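Local coordinates for leucine rich repeat and phosphatase domain containing protein (Entamoeba histolytica, PDB 3EMU), which carries a dual specificity phosphatase-type domain and is classed as a phosphatase, though its signature loop departs from the catalytic consensus, which leaves its activity uncertain, at residues A[6-11]-A[21-26]; A[17-22]-A[100-105]; A[35-40]-A[86-91]; A[67-72]-A[135-140]; A[75-80]-A[106-111]. All blocks are in the same frame, centred on the assembly; numbering follows the deposited sequence.

In the fold
All five contacts belong to one compact alpha/beta domain of the dual specificity phosphatase type. The mixed sheet runs 11-14, 17-21, 89-94, 36-42, 55-59. Contact 1 holds the N-terminal loop near its edge. Contact 2 sets strand 17-21 against helix 100-112, and contact 3 is the parallel pairing of strands 36-42 and 89-94. Contacts 4 and 5 lie along helix 68-85, which packs on helices 135-151 and 100-112. Contact 2 is central; its centre is about 10 Å from that of contact 1 and 11 Å from that of contact 5. Contacts 2, 4 and 5 alternate or nest along the chain, tying helices 68-85, 100-112 and 135-151 to one another and to the sheet.

Contact 1: A[6-11]-A[21-26]; sequences PTLSPT and SFLNAH
An ST motif just after strand 17-21 presents N24 to the N-terminal loop, where its side chain meets T7, L8 and P10. S21 OG accepts from the backbone N24 N at 3.2 Å, and N24 OD1 answers with a bond from S21 N at 2.8 Å. This mutual pair fixes the amide. CG of N24 sits between its own N and carbonyl carbon (chi1 53°), which folds the amide back over the turn and leaves ND2 facing the other loop. N24 ND2 donates to T7 O at 3.1 Å, reaching the oxygen from above the carbonyl plane, 51° out of it. A water bridges the same two loops. It donates to T7 O and is hydrogen-bonded to S21 OG, so T7 O has two donors. L8 O accepts a hydrogen bond from N27 ND2. Apolar contact is thin: L8 CD2 and L23 CD2 are 4.5 Å apart. L23 CD2 also lies near the T7 carbonyl oxygen. The P10 ring and the N24 side chain lie alongside each other, pointing opposite ways. The proline ring also packs on L91 of strand 89-94, and P10 CG is 3.7 Å from N24 OD1.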
# COMPACT_ATOMS: atom_id res chain seq x y z
N PRO A 6 -9.85 -3.58 -16.70
CA PRO A 6 -9.55 -3.17 -15.31
C PRO A 6 -8.06 -3.11 -15.01
O PRO A 6 -7.64 -2.22 -14.28
CB PRO A 6 -10.21 -4.26 -14.47
CG PRO A 6 -11.40 -4.65 -15.30
CD PRO A 6 -10.88 -4.63 -16.74
N THR A 7 -7.27 -4.02 -15.58
CA THR A 7 -5.84 -4.03 -15.38
C THR A 7 -5.17 -2.70 -15.75
O THR A 7 -4.05 -2.43 -15.32
CB THR A 7 -5.16 -5.19 -16.18
OG1 THR A 7 -5.30 -4.95 -17.60
CG2 THR A 7 -5.85 -6.48 -15.88
N LEU A 8 -5.81 -1.89 -16.57
CA LEU A 8 -5.19 -0.65 -17.05
C LEU A 8 -5.33 0.54 -16.06
O LEU A 8 -4.78 1.60 -16.29
CB LEU A 8 -5.78 -0.25 -18.41
CG LEU A 8 -5.61 -1.18 -19.62
CD1 LEU A 8 -6.17 -0.47 -20.84
CD2 LEU A 8 -4.15 -1.45 -19.83
N SER A 9 -6.11 0.37 -15.01
CA SER A 9 -6.32 1.45 -14.03
C SER A 9 -5.98 1.03 -12.62
O SER A 9 -6.39 -0.05 -12.19
CB SER A 9 -7.77 1.89 -14.03
OG SER A 9 -7.96 2.70 -15.16
N PRO A 10 -5.29 1.91 -11.87
CA PRO A 10 -5.25 1.68 -10.41
C PRO A 10 -6.65 1.69 -9.75
O PRO A 10 -7.65 2.12 -10.35
CB PRO A 10 -4.38 2.83 -9.90
CG PRO A 10 -3.66 3.39 -11.10
CD PRO A 10 -4.60 3.16 -12.26
N THR A 11 -6.71 1.17 -8.53
CA THR A 11 -7.92 1.15 -7.71
C THR A 11 -7.82 2.11 -6.50
O THR A 11 -6.82 2.12 -5.72
CB THR A 11 -8.25 -0.28 -7.23
OG1 THR A 11 -8.33 -1.13 -8.38
CG2 THR A 11 -9.59 -0.35 -6.46
N SER A 21 -0.22 -1.36 -10.22
CA SER A 21 0.91 -2.16 -10.70
C SER A 21 1.84 -1.26 -11.52
O SER A 21 1.44 -0.16 -11.95
CB SER A 21 0.39 -3.28 -11.60
OG SER A 21 -0.28 -2.73 -12.73
N PHE A 22 3.08 -1.72 -11.75
CA PHE A 22 3.95 -1.09 -12.76
C PHE A 22 3.20 -0.74 -14.05
O PHE A 22 3.35 0.38 -14.57
CB PHE A 22 5.13 -2.01 -13.11
CG PHE A 22 6.04 -1.42 -14.18
CD1 PHE A 22 7.03 -0.49 -13.83
CD2 PHE A 22 5.89 -1.78 -15.54
CE1 PHE A 22 7.85 0.05 -14.81
CE2 PHE A 22 6.71 -1.23 -16.51
CZ PHE A 22 7.68 -0.33 -16.17
N LEU A 23 2.42 -1.69 -14.55
CA LEU A 23 1.57 -1.45 -15.70
C LEU A 23 0.66 -0.21 -15.58
O LEU A 23 0.84 0.77 -16.33
CB LEU A 23 0.75 -2.71 -16.07
CG LEU A 23 -0.43 -2.53 -17.07
CD1 LEU A 23 0.04 -1.79 -18.28
CD2 LEU A 23 -1.16 -3.82 -17.50
N ASN A 24 -0.35 -0.23 -14.71
CA ASN A 24 -1.27 0.90 -14.66
C ASN A 24 -0.68 2.17 -14.03
O ASN A 24 -1.27 3.22 -14.14
CB ASN A 24 -2.65 0.53 -14.08
CG ASN A 24 -2.54 -0.15 -12.71
OD1 ASN A 24 -1.77 0.27 -11.84
ND2 ASN A 24 -3.26 -1.23 -12.55
N ALA A 25 0.52 2.10 -13.45
CA ALA A 25 1.19 3.35 -13.07
C ALA A 25 1.39 4.26 -14.30
O ALA A 25 1.77 5.44 -14.18
CB ALA A 25 2.51 3.06 -12.42
N HIS A 26 1.14 3.72 -15.49
CA HIS A 26 1.45 4.45 -16.71
C HIS A 26 0.21 5.14 -17.19
O HIS A 26 0.23 5.88 -18.17
CB HIS A 26 2.04 3.50 -17.79
CG HIS A 26 3.46 3.09 -17.52
ND1 HIS A 26 3.78 1.98 -16.77
CD2 HIS A 26 4.64 3.66 -17.87
CE1 HIS A 26 5.10 1.87 -16.69
NE2 HIS A 26 5.65 2.89 -17.34
O HOH W 1 -2.28 -3.94 -13.89

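Contact 2: A[17-22]-A[100-105]; sequences IHLGSF and KAPAIV. With SO4 (sulfate ion), chain B.
L19 lays its branched end over A101, P102 and V105, on the first turns of the helix that follows the phosphate-binding P-loop of the phosphatase fold. Strand 17-21 and helix 100-105 run nearly antiparallel, at 163°, with their axes 8.4 Å apart. CG of L19 is turned trans to its N (chi1 -174°), which carries both methyls toward the helix. L19 CD1 does most of the touching: it is 3.5 Å from A101 CB and 3.8 Å from V105 CG2. The side chains of L19 and P102 cross at about a right angle, with L19 CD2 4.2 Å from P102 CG. The contact is buried and apolar, and Y128 touches both L19 and P102. The start of the same helix binds a sulfate, probably from the crystallisation liquor, which also bonds to S94 OG, T96 OG1, V98 N and N99 N. K100 stands where this family's signature normally has arginine. Its chain bends at chi3 and chi4, curling round the sulfate so that the amine and the backbone N reach the same oxygen. The approach of K100 NZ to O2 is modelled too short to be trusted in detail. K100 N donates weakly to O2 at 3.3 Å.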
# COMPACT_ATOMS: atom_id res chain seq x y z
N ILE A 17 -5.71 7.46 -1.60
CA ILE A 17 -4.95 6.21 -1.60
C ILE A 17 -5.36 5.33 -2.78
O ILE A 17 -6.53 4.89 -2.91
CB ILE A 17 -5.22 5.39 -0.30
CG1 ILE A 17 -4.97 6.23 0.97
CG2 ILE A 17 -4.44 4.04 -0.30
CD1 ILE A 17 -3.53 6.64 1.22
N HIS A 18 -4.36 5.02 -3.62
CA HIS A 18 -4.61 4.23 -4.82
C HIS A 18 -3.63 3.06 -4.87
O HIS A 18 -2.44 3.19 -4.54
CB HIS A 18 -4.52 5.11 -6.06
CG HIS A 18 -5.45 6.30 -6.04
ND1 HIS A 18 -6.62 6.36 -6.78
CD2 HIS A 18 -5.35 7.50 -5.42
CE1 HIS A 18 -7.20 7.53 -6.62
NE2 HIS A 18 -6.46 8.24 -5.78
N LEU A 19 -4.17 1.92 -5.25
CA LEU A 19 -3.43 0.68 -5.33
C LEU A 19 -3.26 0.26 -6.83
O LEU A 19 -4.26 0.18 -7.58
CB LEU A 19 -4.21 -0.37 -4.57
CG LEU A 19 -3.56 -1.73 -4.42
CD1 LEU A 19 -2.15 -1.59 -3.84
CD2 LEU A 19 -4.47 -2.59 -3.55
N GLY A 20 -2.02 0.03 -7.25
CA GLY A 20 -1.76 -0.34 -8.65
C GLY A 20 -0.53 -1.22 -8.93
O GLY A 20 0.14 -1.73 -8.01
N SER A 21 -0.22 -1.36 -10.22
CA SER A 21 0.91 -2.16 -10.70
C SER A 21 1.84 -1.26 -11.52
O SER A 21 1.44 -0.16 -11.95
CB SER A 21 0.39 -3.28 -11.60
OG SER A 21 -0.28 -2.73 -12.73
N PHE A 22 3.08 -1.72 -11.75
CA PHE A 22 3.95 -1.09 -12.76
C PHE A 22 3.20 -0.74 -14.05
O PHE A 22 3.35 0.38 -14.57
CB PHE A 22 5.13 -2.01 -13.11
CG PHE A 22 6.04 -1.42 -14.18
CD1 PHE A 22 7.03 -0.49 -13.83
CD2 PHE A 22 5.89 -1.78 -15.54
CE1 PHE A 22 7.85 0.05 -14.81
CE2 PHE A 22 6.71 -1.23 -16.51
CZ PHE A 22 7.68 -0.33 -16.17
N LYS A 100 2.90 -7.50 -2.94
CA LYS A 100 3.57 -6.50 -2.11
C LYS A 100 2.81 -5.16 -1.89
O LYS A 100 2.72 -4.69 -0.74
CB LYS A 100 4.99 -6.23 -2.62
CG LYS A 100 5.94 -7.34 -2.35
CD LYS A 100 7.35 -6.95 -2.81
CE LYS A 100 7.82 -7.75 -4.01
NZ LYS A 100 7.01 -7.49 -5.20
N ALA A 101 2.31 -4.53 -2.95
CA ALA A 101 1.58 -3.27 -2.79
C ALA A 101 0.32 -3.43 -1.88
O ALA A 101 0.05 -2.56 -1.01
CB ALA A 101 1.23 -2.61 -4.12
N PRO A 102 -0.45 -4.51 -2.08
CA PRO A 102 -1.62 -4.66 -1.19
C PRO A 102 -1.26 -4.89 0.29
O PRO A 102 -1.98 -4.39 1.16
CB PRO A 102 -2.36 -5.87 -1.77
CG PRO A 102 -1.92 -5.89 -3.28
CD PRO A 102 -0.50 -5.41 -3.25
N ALA A 103 -0.17 -5.62 0.56
CA ALA A 103 0.32 -5.83 1.92
C ALA A 103 0.63 -4.48 2.61
O ALA A 103 0.23 -4.27 3.76
CB ALA A 103 1.55 -6.75 1.95
N ILE A 104 1.29 -3.57 1.90
CA ILE A 104 1.55 -2.24 2.42
C ILE A 104 0.26 -1.47 2.71
O ILE A 104 0.18 -0.77 3.73
CB ILE A 104 2.49 -1.39 1.47
CG1 ILE A 104 3.91 -1.92 1.52
CG2 ILE A 104 2.51 0.13 1.84
CD1 ILE A 104 4.56 -1.83 2.90
N VAL A 105 -0.71 -1.55 1.80
CA VAL A 105 -1.98 -0.85 1.98
C VAL A 105 -2.73 -1.38 3.22
O VAL A 105 -3.33 -0.62 3.99
CB VAL A 105 -2.87 -0.88 0.69
CG1 VAL A 105 -4.30 -0.44 0.96
CG2 VAL A 105 -2.27 0.01 -0.44
S SO4 B . 4.02 -8.15 -6.69
O1 SO4 B . 2.73 -7.47 -6.44
O2 SO4 B . 4.83 -8.35 -5.52
O3 SO4 B . 3.67 -9.46 -7.19
O4 SO4 B . 4.81 -7.36 -7.61

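Contact 3: A[35-40]-A[86-91]; sequences NISSIL and RKEGVL
E88 reaches from the turn before strand 89-91 along S37, touching it at almost every atom. Its CB lies 3.2 Å from S37 OG and also passes N35 O. CG and CD stay alongside the hydroxyl. The chain is extended beyond CG (chi2 161°) and runs alongside S37, carrying the carboxylate to its hydroxyl. At the tip, S37 OG donates to E88 OE1 at 2.7 Å, coming from above the carboxylate plane by 38°. R86 NE is near the same OE1, but that ion pair is long. R86 NH2 goes on to S38 OG at 3.3 Å, near the guanidinium plane; this bond is weak. D55 OD2 forms a long, weak ion pair with R86 NH2.

Below these side chains the backbones pair. G89 O takes two donors, S37 N at 3.0 Å and S38 N at 3.3 Å, and G89 N donates to N35 O. Farther on the register is regular: L91 N bonds to S38 O and L40 N to L91 O, both at 2.9 Å. I36 CG2 packs on L91 CB on one sheet face. On the other, S38 CB meets V90 CG2, with F79 of helix 68-85 covering both. The two N-H donors sharing G89 O mark a beta bulge, where the register shifts by one. Beyond it lies ordinary parallel pairing, typical of the central sheet of an alpha/beta phosphatase domain.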
# COMPACT_ATOMS: atom_id res chain seq x y z
N ASN A 35 -5.36 13.69 -8.98
CA ASN A 35 -4.40 14.54 -8.31
C ASN A 35 -3.30 13.82 -7.55
O ASN A 35 -2.93 14.24 -6.45
CB ASN A 35 -5.12 15.49 -7.33
CG ASN A 35 -6.19 16.30 -8.01
OD1 ASN A 35 -7.39 16.00 -7.89
ND2 ASN A 35 -5.77 17.34 -8.75
N ILE A 36 -2.76 12.77 -8.16
CA ILE A 36 -1.72 12.00 -7.54
C ILE A 36 -0.37 12.66 -7.75
O ILE A 36 0.02 13.00 -8.86
CB ILE A 36 -1.77 10.55 -8.07
CG1 ILE A 36 -3.03 9.84 -7.53
CG2 ILE A 36 -0.47 9.82 -7.76
CD1 ILE A 36 -3.44 8.57 -8.32
N SER A 37 0.38 12.85 -6.67
CA SER A 37 1.65 13.55 -6.76
C SER A 37 2.70 12.76 -6.06
O SER A 37 3.84 13.21 -5.94
CB SER A 37 1.58 14.95 -6.12
OG SER A 37 0.96 14.88 -4.84
N SER A 38 2.33 11.58 -5.56
CA SER A 38 3.31 10.74 -4.91
C SER A 38 3.15 9.32 -5.38
O SER A 38 2.04 8.86 -5.60
CB SER A 38 3.12 10.71 -3.38
OG SER A 38 3.61 11.87 -2.78
N ILE A 39 4.28 8.64 -5.45
CA ILE A 39 4.29 7.25 -5.81
C ILE A 39 5.17 6.47 -4.85
O ILE A 39 6.31 6.82 -4.59
CB ILE A 39 4.68 7.05 -7.31
CG1 ILE A 39 3.70 7.88 -8.17
CG2 ILE A 39 4.62 5.55 -7.72
CD1 ILE A 39 3.65 7.46 -9.63
N LEU A 40 4.59 5.40 -4.31
CA LEU A 40 5.30 4.52 -3.40
C LEU A 40 5.56 3.23 -4.15
O LEU A 40 4.66 2.49 -4.50
CB LEU A 40 4.45 4.24 -2.14
CG LEU A 40 5.10 3.46 -1.00
CD1 LEU A 40 6.45 4.09 -0.66
CD2 LEU A 40 4.18 3.45 0.22
N ARG A 86 -1.09 16.91 2.37
CA ARG A 86 -1.10 17.85 1.26
C ARG A 86 -2.43 17.83 0.57
O ARG A 86 -2.67 18.61 -0.34
CB ARG A 86 -0.04 17.48 0.22
CG ARG A 86 1.39 17.61 0.74
CD ARG A 86 2.43 17.52 -0.40
NE ARG A 86 2.80 16.14 -0.66
CZ ARG A 86 3.98 15.61 -0.38
NH1 ARG A 86 4.93 16.36 0.14
NH2 ARG A 86 4.20 14.33 -0.64
N LYS A 87 -3.31 16.92 0.99
CA LYS A 87 -4.56 16.70 0.29
C LYS A 87 -4.32 16.31 -1.19
O LYS A 87 -5.02 16.75 -2.11
CB LYS A 87 -5.45 17.93 0.41
CG LYS A 87 -6.46 17.82 1.55
CD LYS A 87 -7.20 19.15 1.79
CE LYS A 87 -8.10 19.09 3.04
NZ LYS A 87 -7.31 19.17 4.34
N GLU A 88 -3.31 15.45 -1.38
CA GLU A 88 -2.99 14.88 -2.69
C GLU A 88 -2.93 13.35 -2.71
O GLU A 88 -2.66 12.69 -1.68
CB GLU A 88 -1.69 15.52 -3.21
CG GLU A 88 -1.95 16.92 -3.75
CD GLU A 88 -0.69 17.78 -3.86
OE1 GLU A 88 0.43 17.24 -3.67
OE2 GLU A 88 -0.84 18.99 -4.12
N GLY A 89 -3.16 12.77 -3.88
CA GLY A 89 -3.13 11.31 -4.04
C GLY A 89 -1.74 10.70 -3.91
O GLY A 89 -0.70 11.27 -4.34
N VAL A 90 -1.71 9.53 -3.31
CA VAL A 90 -0.49 8.69 -3.38
C VAL A 90 -0.87 7.37 -4.07
O VAL A 90 -1.92 6.75 -3.76
CB VAL A 90 0.14 8.45 -1.99
CG1 VAL A 90 -0.87 7.79 -1.05
CG2 VAL A 90 1.42 7.63 -2.09
N LEU A 91 -0.02 6.95 -5.00
CA LEU A 91 -0.25 5.70 -5.73
C LEU A 91 0.74 4.66 -5.26
O LEU A 91 1.95 4.90 -5.29
CB LEU A 91 -0.10 5.92 -7.24
CG LEU A 91 -0.13 4.66 -8.14
CD1 LEU A 91 -1.45 3.86 -7.98
CD2 LEU A 91 0.07 5.12 -9.57

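Contact 4: A[67-72]-A[135-140]; sequences HQLYDS and SGFILQ
Helices 68-72 and 135-140 cross at -39° with axes 9.3 Å apart, and Y70 and Q140 bring their CA atoms closest. The main feature is a glutamine from helix 135-140 whose amide oxygen accepts from backbone N-H groups in the first turn of helix 68-72, where H67 holds the N-cap position. Q140 runs out extended (chi2 -179°) to reach that turn. Y70 N donates to Q140 OE1 at 3.0 Å in a nearly straight bond, at 166°. L69 N donates to the same atom at 2.9 Å, but weakly. The start of a helix would be expected to draw negative charge, so this oxygen is probably polarised. A water extends the grip on the other half of the amide: it accepts from Q68 N and from Q140 NE2. Q140 NE2 also has a weak bond to E64 O. Next to this polar join, L69 and F137 cross at about a right angle, with L69 CB 3.7 Å from F137 CE1. The F137 side chain lies about 6 Å from the bound sulfate and touches K100. Back at the helix start, H67 ND1 donates to D71 OD2 at 2.6 Å, with the carboxylate oxygen in the imidazole plane.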
# COMPACT_ATOMS: atom_id res chain seq x y z
N HIS A 67 11.97 -10.02 7.57
CA HIS A 67 11.22 -8.86 8.06
C HIS A 67 11.45 -7.57 7.30
O HIS A 67 11.39 -6.50 7.89
CB HIS A 67 11.50 -8.59 9.56
CG HIS A 67 12.94 -8.76 9.94
ND1 HIS A 67 13.87 -7.75 9.79
CD2 HIS A 67 13.61 -9.82 10.43
CE1 HIS A 67 15.06 -8.19 10.17
NE2 HIS A 67 14.93 -9.45 10.56
N GLN A 68 11.67 -7.67 6.00
CA GLN A 68 11.92 -6.46 5.21
C GLN A 68 10.65 -5.68 5.04
O GLN A 68 10.67 -4.47 4.98
CB GLN A 68 12.49 -6.78 3.83
CG GLN A 68 13.77 -7.56 3.85
CD GLN A 68 14.18 -8.08 2.43
OE1 GLN A 68 13.34 -8.35 1.58
NE2 GLN A 68 15.47 -8.25 2.22
N LEU A 69 9.55 -6.38 4.90
CA LEU A 69 8.31 -5.66 4.78
C LEU A 69 7.93 -4.95 6.12
O LEU A 69 7.69 -3.74 6.14
CB LEU A 69 7.20 -6.55 4.22
CG LEU A 69 5.91 -5.73 4.00
CD1 LEU A 69 5.37 -5.81 2.56
CD2 LEU A 69 4.84 -6.09 5.07
N TYR A 70 7.89 -5.72 7.20
CA TYR A 70 7.71 -5.20 8.53
C TYR A 70 8.57 -3.93 8.76
O TYR A 70 8.04 -2.87 9.13
CB TYR A 70 8.15 -6.28 9.52
CG TYR A 70 8.07 -5.87 10.95
CD1 TYR A 70 6.84 -5.89 11.62
CD2 TYR A 70 9.21 -5.44 11.65
CE1 TYR A 70 6.73 -5.50 12.95
CE2 TYR A 70 9.14 -5.07 13.00
CZ TYR A 70 7.87 -5.10 13.66
OH TYR A 70 7.70 -4.73 14.99
N ASP A 71 9.88 -4.04 8.48
CA ASP A 71 10.83 -2.98 8.75
C ASP A 71 10.50 -1.72 7.97
O ASP A 71 10.76 -0.58 8.41
CB ASP A 71 12.27 -3.46 8.47
CG ASP A 71 12.80 -4.41 9.55
OD1 ASP A 71 12.25 -4.39 10.71
OD2 ASP A 71 13.76 -5.18 9.26
N SER A 72 9.87 -1.90 6.81
CA SER A 72 9.62 -0.75 5.94
C SER A 72 8.29 -0.08 6.31
O SER A 72 7.91 0.96 5.77
CB SER A 72 9.64 -1.21 4.45
OG SER A 72 8.37 -1.81 4.14
N SER A 135 2.28 -15.90 1.86
CA SER A 135 2.14 -16.13 3.30
C SER A 135 3.26 -15.54 4.21
O SER A 135 2.96 -15.15 5.35
CB SER A 135 1.94 -17.62 3.61
OG SER A 135 3.12 -18.31 3.26
N GLY A 136 4.51 -15.48 3.76
CA GLY A 136 5.52 -14.75 4.51
C GLY A 136 5.19 -13.27 4.75
O GLY A 136 5.51 -12.69 5.81
N PHE A 137 4.54 -12.63 3.77
CA PHE A 137 4.09 -11.29 3.98
C PHE A 137 2.93 -11.17 4.96
O PHE A 137 2.91 -10.22 5.75
CB PHE A 137 3.79 -10.61 2.65
CG PHE A 137 5.03 -10.27 1.86
CD1 PHE A 137 6.15 -9.72 2.51
CD2 PHE A 137 5.09 -10.51 0.48
CE1 PHE A 137 7.30 -9.40 1.80
CE2 PHE A 137 6.26 -10.20 -0.26
CZ PHE A 137 7.34 -9.62 0.40
N ILE A 138 1.97 -12.11 4.90
CA ILE A 138 0.83 -12.17 5.82
C ILE A 138 1.36 -12.26 7.27
O ILE A 138 0.91 -11.54 8.18
CB ILE A 138 -0.09 -13.39 5.55
CG1 ILE A 138 -0.84 -13.28 4.20
CG2 ILE A 138 -1.11 -13.57 6.68
CD1 ILE A 138 -1.58 -12.03 3.97
N LEU A 139 2.35 -13.14 7.44
CA LEU A 139 3.01 -13.34 8.70
C LEU A 139 3.64 -12.04 9.24
O LEU A 139 3.47 -11.70 10.42
CB LEU A 139 4.08 -14.38 8.49
CG LEU A 139 4.47 -15.32 9.60
CD1 LEU A 139 3.24 -15.95 10.24
CD2 LEU A 139 5.40 -16.39 8.96
N GLN A 140 4.38 -11.32 8.39
CA GLN A 140 4.92 -10.00 8.76
C GLN A 140 3.84 -8.97 9.11
O GLN A 140 4.06 -8.06 9.91
CB GLN A 140 5.81 -9.44 7.64
CG GLN A 140 7.09 -10.25 7.44
CD GLN A 140 8.01 -9.69 6.34
OE1 GLN A 140 8.51 -8.55 6.47
NE2 GLN A 140 8.27 -10.49 5.29
O HOH W 2 10.83 -9.78 4.05

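Contact 5: A[75-80]-A[106-111]; sequences NAIKFI and IAFLMY
The F108 ring has I80 over one face and I77 at its edge. I80 CG2 is the methyl on the face. It lies 3.7 Å from the ring centroid, 24° off the normal, which makes a CH-pi contact displaced toward the CE1 rim. Its nearest ring atom, F108 CE1, is 3.4 Å away. I80 CD1 sits farther back, near the CG end of the ring. At the edge, I77 CG1 is 4.3 Å from F108 CD1, close to the ring plane. I77 also meets the second ring. Its CG2 is 3.7 Å from Y111 CD2, approaching obliquely, and I77 CD1 lies 3.8 Å from Y111 CB. F108 and Y111 both have CG trans to their N (chi1 174° and 176°), and both rings leave helix 106-111 toward the other helix. I77 touches both, F108 with CG1 and Y111 with CG2.

The two helices cross at -73° with axes 9.9 Å apart; I77 and F108 are the nearest pair of CA atoms. Outside the segments, F108 stacks with Y112 and also touches I81 and I84, and I77 reaches F144 of helix 135-151. Nearly all the side-chain touches are between carbon atoms. The contact therefore depends on shape and dispersion, with the CH-pi meeting of I80 and F108 adding a modest directional part, and it joins helices 68-85 and 100-112 of the domain core.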
# COMPACT_ATOMS: atom_id res chain seq x y z
N ASN A 75 8.33 3.89 7.56
CA ASN A 75 8.61 4.76 6.39
C ASN A 75 7.46 4.86 5.40
O ASN A 75 7.15 5.93 4.93
CB ASN A 75 9.90 4.35 5.67
CG ASN A 75 11.16 4.83 6.41
OD1 ASN A 75 12.21 4.18 6.36
ND2 ASN A 75 11.06 5.96 7.12
N ALA A 76 6.79 3.76 5.11
CA ALA A 76 5.62 3.83 4.18
C ALA A 76 4.48 4.65 4.75
O ALA A 76 3.85 5.48 4.05
CB ALA A 76 5.13 2.40 3.85
N ILE A 77 4.15 4.39 6.02
CA ILE A 77 3.00 5.10 6.61
C ILE A 77 3.23 6.63 6.59
O ILE A 77 2.35 7.43 6.23
CB ILE A 77 2.74 4.55 8.03
CG1 ILE A 77 2.12 3.15 7.88
CG2 ILE A 77 1.86 5.51 8.83
CD1 ILE A 77 1.80 2.46 9.18
N LYS A 78 4.47 7.00 6.87
CA LYS A 78 4.90 8.38 6.89
C LYS A 78 4.74 9.09 5.54
O LYS A 78 4.17 10.22 5.45
CB LYS A 78 6.36 8.42 7.36
CG LYS A 78 6.79 9.85 7.60
CD LYS A 78 8.30 10.06 7.51
CE LYS A 78 8.69 11.47 8.05
NZ LYS A 78 10.20 11.67 8.02
N PHE A 79 5.26 8.45 4.48
CA PHE A 79 5.18 8.98 3.11
C PHE A 79 3.73 9.05 2.76
O PHE A 79 3.25 10.06 2.25
CB PHE A 79 5.96 8.01 2.19
CG PHE A 79 5.98 8.39 0.72
CD1 PHE A 79 6.91 9.34 0.23
CD2 PHE A 79 5.14 7.74 -0.19
CE1 PHE A 79 6.97 9.66 -1.14
CE2 PHE A 79 5.20 8.05 -1.57
CZ PHE A 79 6.11 9.01 -2.04
N ILE A 80 2.96 8.03 3.13
CA ILE A 80 1.51 8.10 2.85
C ILE A 80 0.80 9.25 3.59
O ILE A 80 -0.02 9.97 3.04
CB ILE A 80 0.82 6.77 3.16
CG1 ILE A 80 1.35 5.67 2.22
CG2 ILE A 80 -0.70 6.88 3.04
CD1 ILE A 80 0.86 4.27 2.54
N ILE A 106 -2.67 -2.70 3.41
CA ILE A 106 -3.20 -3.30 4.60
C ILE A 106 -2.54 -2.75 5.91
O ILE A 106 -3.26 -2.34 6.81
CB ILE A 106 -3.14 -4.82 4.54
CG1 ILE A 106 -4.10 -5.33 3.44
CG2 ILE A 106 -3.48 -5.43 5.92
CD1 ILE A 106 -4.04 -6.85 3.19
N ALA A 107 -1.20 -2.78 6.00
CA ALA A 107 -0.47 -2.22 7.13
C ALA A 107 -0.94 -0.78 7.43
O ALA A 107 -1.22 -0.42 8.60
CB ALA A 107 1.01 -2.26 6.87
N PHE A 108 -1.03 0.03 6.37
CA PHE A 108 -1.50 1.38 6.51
C PHE A 108 -2.89 1.53 7.16
O PHE A 108 -3.08 2.35 8.05
CB PHE A 108 -1.47 2.13 5.18
CG PHE A 108 -2.09 3.49 5.26
CD1 PHE A 108 -1.39 4.55 5.90
CD2 PHE A 108 -3.38 3.72 4.78
CE1 PHE A 108 -1.96 5.82 6.04
CE2 PHE A 108 -3.95 4.98 4.92
CZ PHE A 108 -3.24 6.03 5.56
N LEU A 109 -3.87 0.78 6.67
CA LEU A 109 -5.23 0.85 7.20
C LEU A 109 -5.34 0.24 8.62
O LEU A 109 -6.14 0.70 9.43
CB LEU A 109 -6.17 0.08 6.30
CG LEU A 109 -6.42 0.52 4.84
CD1 LEU A 109 -7.28 -0.57 4.14
CD2 LEU A 109 -7.12 1.88 4.75
N MET A 110 -4.57 -0.82 8.89
CA MET A 110 -4.47 -1.31 10.24
C MET A 110 -4.22 -0.09 11.18
O MET A 110 -4.95 0.12 12.15
CB MET A 110 -3.37 -2.38 10.37
CG MET A 110 -3.70 -3.75 9.66
SD MET A 110 -2.35 -4.90 9.49
CE MET A 110 -1.90 -5.28 11.18
N TYR A 111 -3.24 0.75 10.84
CA TYR A 111 -2.81 1.86 11.68
C TYR A 111 -3.82 3.01 11.62
O TYR A 111 -4.25 3.55 12.66
CB TYR A 111 -1.46 2.34 11.16
CG TYR A 111 -0.87 3.54 11.84
CD1 TYR A 111 -0.26 3.43 13.10
CD2 TYR A 111 -0.89 4.79 11.23
CE1 TYR A 111 0.28 4.53 13.73
CE2 TYR A 111 -0.34 5.93 11.85
CZ TYR A 111 0.24 5.79 13.12
OH TYR A 111 0.81 6.87 13.75